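Local coordinates for protein NtrC family transcriptional regulator (Clostridium acetobutylicum ATCC 824, PDB 2Q5C) that probably acts as a sigma-54-dependent transcriptional activator that binds ATP and specific DNA sequences, of which this piece is the N-terminal PrpR_N-type domain, at residues A[134-139]-A[157-162]. Residues are numbered along the deposited sequence; the frame is centred on the assembly and turned at random.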
loop_
_atom_site.group_PDB
_atom_site.type_symbol
_atom_site.label_atom_id
_atom_site.label_comp_id
_atom_site.label_asym_id
_atom_site.label_seq_id
_atom_site.Cartn_x
_atom_site.Cartn_y
_atom_site.Cartn_z
ATOM N N LEU A 134 11.644 13.116 4.556
ATOM C CA LEU A 134 10.301 13.608 4.646
ATOM C C LEU A 134 9.739 13.554 6.059
ATOM O O LEU A 134 9.040 14.484 6.479
ATOM C CB LEU A 134 9.430 12.814 3.676
ATOM C CG LEU A 134 8.112 13.487 3.376
ATOM C CD1 LEU A 134 8.342 14.907 2.824
ATOM C CD2 LEU A 134 7.358 12.634 2.356
ATOM N N ILE A 135 10.016 12.482 6.787
ATOM C CA ILE A 135 9.611 12.350 8.201
ATOM C C ILE A 135 10.282 13.444 9.040
ATOM O O ILE A 135 9.626 14.104 9.850
ATOM C CB ILE A 135 9.832 10.908 8.754
ATOM C CG1 ILE A 135 8.845 9.933 8.057
ATOM C CG2 ILE A 135 9.683 10.835 10.278
ATOM C CD1 ILE A 135 7.363 10.321 8.206
ATOM N N SER A 136 11.569 13.680 8.802
ATOM C CA SER A 136 12.224 14.821 9.466
ATOM C C SER A 136 11.549 16.131 9.157
ATOM O O SER A 136 11.385 16.974 10.049
ATOM C CB SER A 136 13.694 14.896 9.061
ATOM O OG SER A 136 14.402 13.819 9.653
ATOM N N LYS A 137 11.143 16.333 7.914
ATOM C CA LYS A 137 10.432 17.544 7.556
ATOM C C LYS A 137 9.158 17.684 8.375
ATOM O O LYS A 137 8.837 18.754 8.859
ATOM C CB LYS A 137 10.123 17.599 6.046
ATOM C CG LYS A 137 9.696 18.958 5.612
ATOM C CD LYS A 137 9.450 19.007 4.118
ATOM C CE LYS A 137 9.119 20.393 3.709
ATOM N NZ LYS A 137 8.922 20.470 2.227
ATOM N N VAL A 138 8.386 16.606 8.506
ATOM C CA VAL A 138 7.181 16.624 9.334
ATOM C C VAL A 138 7.446 17.177 10.735
ATOM O O VAL A 138 6.693 18.043 11.199
ATOM C CB VAL A 138 6.546 15.206 9.406
ATOM C CG1 VAL A 138 5.355 15.172 10.386
ATOM C CG2 VAL A 138 6.107 14.782 7.991
ATOM N N LYS A 139 8.518 16.694 11.373
ATOM C CA LYS A 139 8.859 17.110 12.745
ATOM C C LYS A 139 9.092 18.602 12.740
ATOM O O LYS A 139 8.652 19.302 13.646
ATOM C CB LYS A 139 10.133 16.449 13.267
ATOM C CG LYS A 139 10.039 15.000 13.541
ATOM C CD LYS A 139 11.373 14.438 14.012
ATOM C CE LYS A 139 11.377 14.154 15.509
ATOM N NZ LYS A 139 12.398 13.098 15.834
ATOM N N ILE A 157 7.055 6.513 13.410
ATOM C CA ILE A 157 7.131 5.978 14.760
ATOM C C ILE A 157 8.606 5.881 15.205
ATOM O O ILE A 157 8.943 6.226 16.347
ATOM C CB ILE A 157 6.373 4.639 14.858
ATOM C CG1 ILE A 157 4.870 4.897 14.684
ATOM C CG2 ILE A 157 6.641 3.955 16.217
ATOM C CD1 ILE A 157 4.064 3.645 14.260
ATOM N N LYS A 158 9.489 5.509 14.289
ATOM C CA LYS A 158 10.928 5.459 14.609
ATOM C C LYS A 158 11.445 6.837 15.037
ATOM O O LYS A 158 12.294 6.932 15.949
ATOM C CB LYS A 158 11.727 4.942 13.415
ATOM C CG LYS A 158 13.234 4.786 13.692
ATOM C CD LYS A 158 13.976 4.257 12.462
ATOM C CE LYS A 158 15.472 4.170 12.733
ATOM N NZ LYS A 158 16.229 3.930 11.476
ATOM N N GLN A 159 10.956 7.893 14.390
ATOM C CA GLN A 159 11.361 9.258 14.714
ATOM C C GLN A 159 10.492 9.878 15.842
ATOM O O GLN A 159 10.546 11.087 16.077
ATOM C CB GLN A 159 11.445 10.144 13.450
ATOM C CG GLN A 159 12.506 9.685 12.381
ATOM C CD GLN A 159 12.884 10.746 11.302
ATOM O OE1 GLN A 159 12.971 11.960 11.574
ATOM N NE2 GLN A 159 13.132 10.273 10.060
ATOM N N GLY A 160 9.718 9.039 16.525
ATOM C CA GLY A 160 8.970 9.434 17.731
ATOM C C GLY A 160 7.635 10.103 17.496
ATOM O O GLY A 160 7.089 10.771 18.389
ATOM N N LEU A 161 7.076 9.903 16.304
ATOM C CA LEU A 161 5.754 10.441 15.997
ATOM C C LEU A 161 4.686 9.362 16.123
ATOM O O LEU A 161 5.001 8.190 16.274
ATOM C CB LEU A 161 5.723 11.025 14.585
ATOM C CG LEU A 161 6.830 12.030 14.257
ATOM C CD1 LEU A 161 6.685 12.476 12.830
ATOM C CD2 LEU A 161 6.818 13.221 15.241
ATOM N N TYR A 162 3.422 9.767 16.109
ATOM C CA TYR A 162 2.340 8.785 15.994
ATOM C C TYR A 162 2.140 8.479 14.510
ATOM O O TYR A 162 2.230 9.365 13.676
ATOM C CB TYR A 162 1.047 9.347 16.546
ATOM C CG TYR A 162 1.018 9.598 18.034
ATOM C CD1 TYR A 162 1.103 8.552 18.933
ATOM C CD2 TYR A 162 0.874 10.886 18.519
ATOM C CE1 TYR A 162 1.049 8.780 20.290
ATOM C CE2 TYR A 162 0.823 11.125 19.883
ATOM C CZ TYR A 162 0.920 10.063 20.749
ATOM O OH TYR A 162 0.854 10.252 22.115
#
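Two hydrogen bonds tie Q159, the first non-helical residue after helix 150-158, to one flank of helix 131-140, and both use its carbonyl oxygens. S136 donates from OG to Q159 OE1 at 3.0 Å, in the plane of the amide and on a lone pair. K139 reaches the backbone: its chain bends at chi3 (105°), bringing NZ to 2.7 Å from Q159 O, tilted from the carbonyl plane. Q159 NE2 also bonds to E155 and to the carbonyl of T132, which fixes the rotation of the amide. The case illustrates how one residue at a helix end can join two helices through both side-chain amide and backbone carbonyl. In the packing, I135 CG2 lies over the face of the Q159 amide, 3.4 Å from CD, and L161 sets CD1 against V138 CG1 at 3.9 Å. V138 and L161 also touch V146 of the inner strand 145-148. G160, at positive phi, is the C' residue of the Schellman motif that ends helix 150-158 (L161 N to A156 O, G160 N to I157 O). This capped end and its turn into strand 162-165 pack on helix 131-140, in an alpha/beta domain built on a parallel sheet of strand order 2-1-3-4.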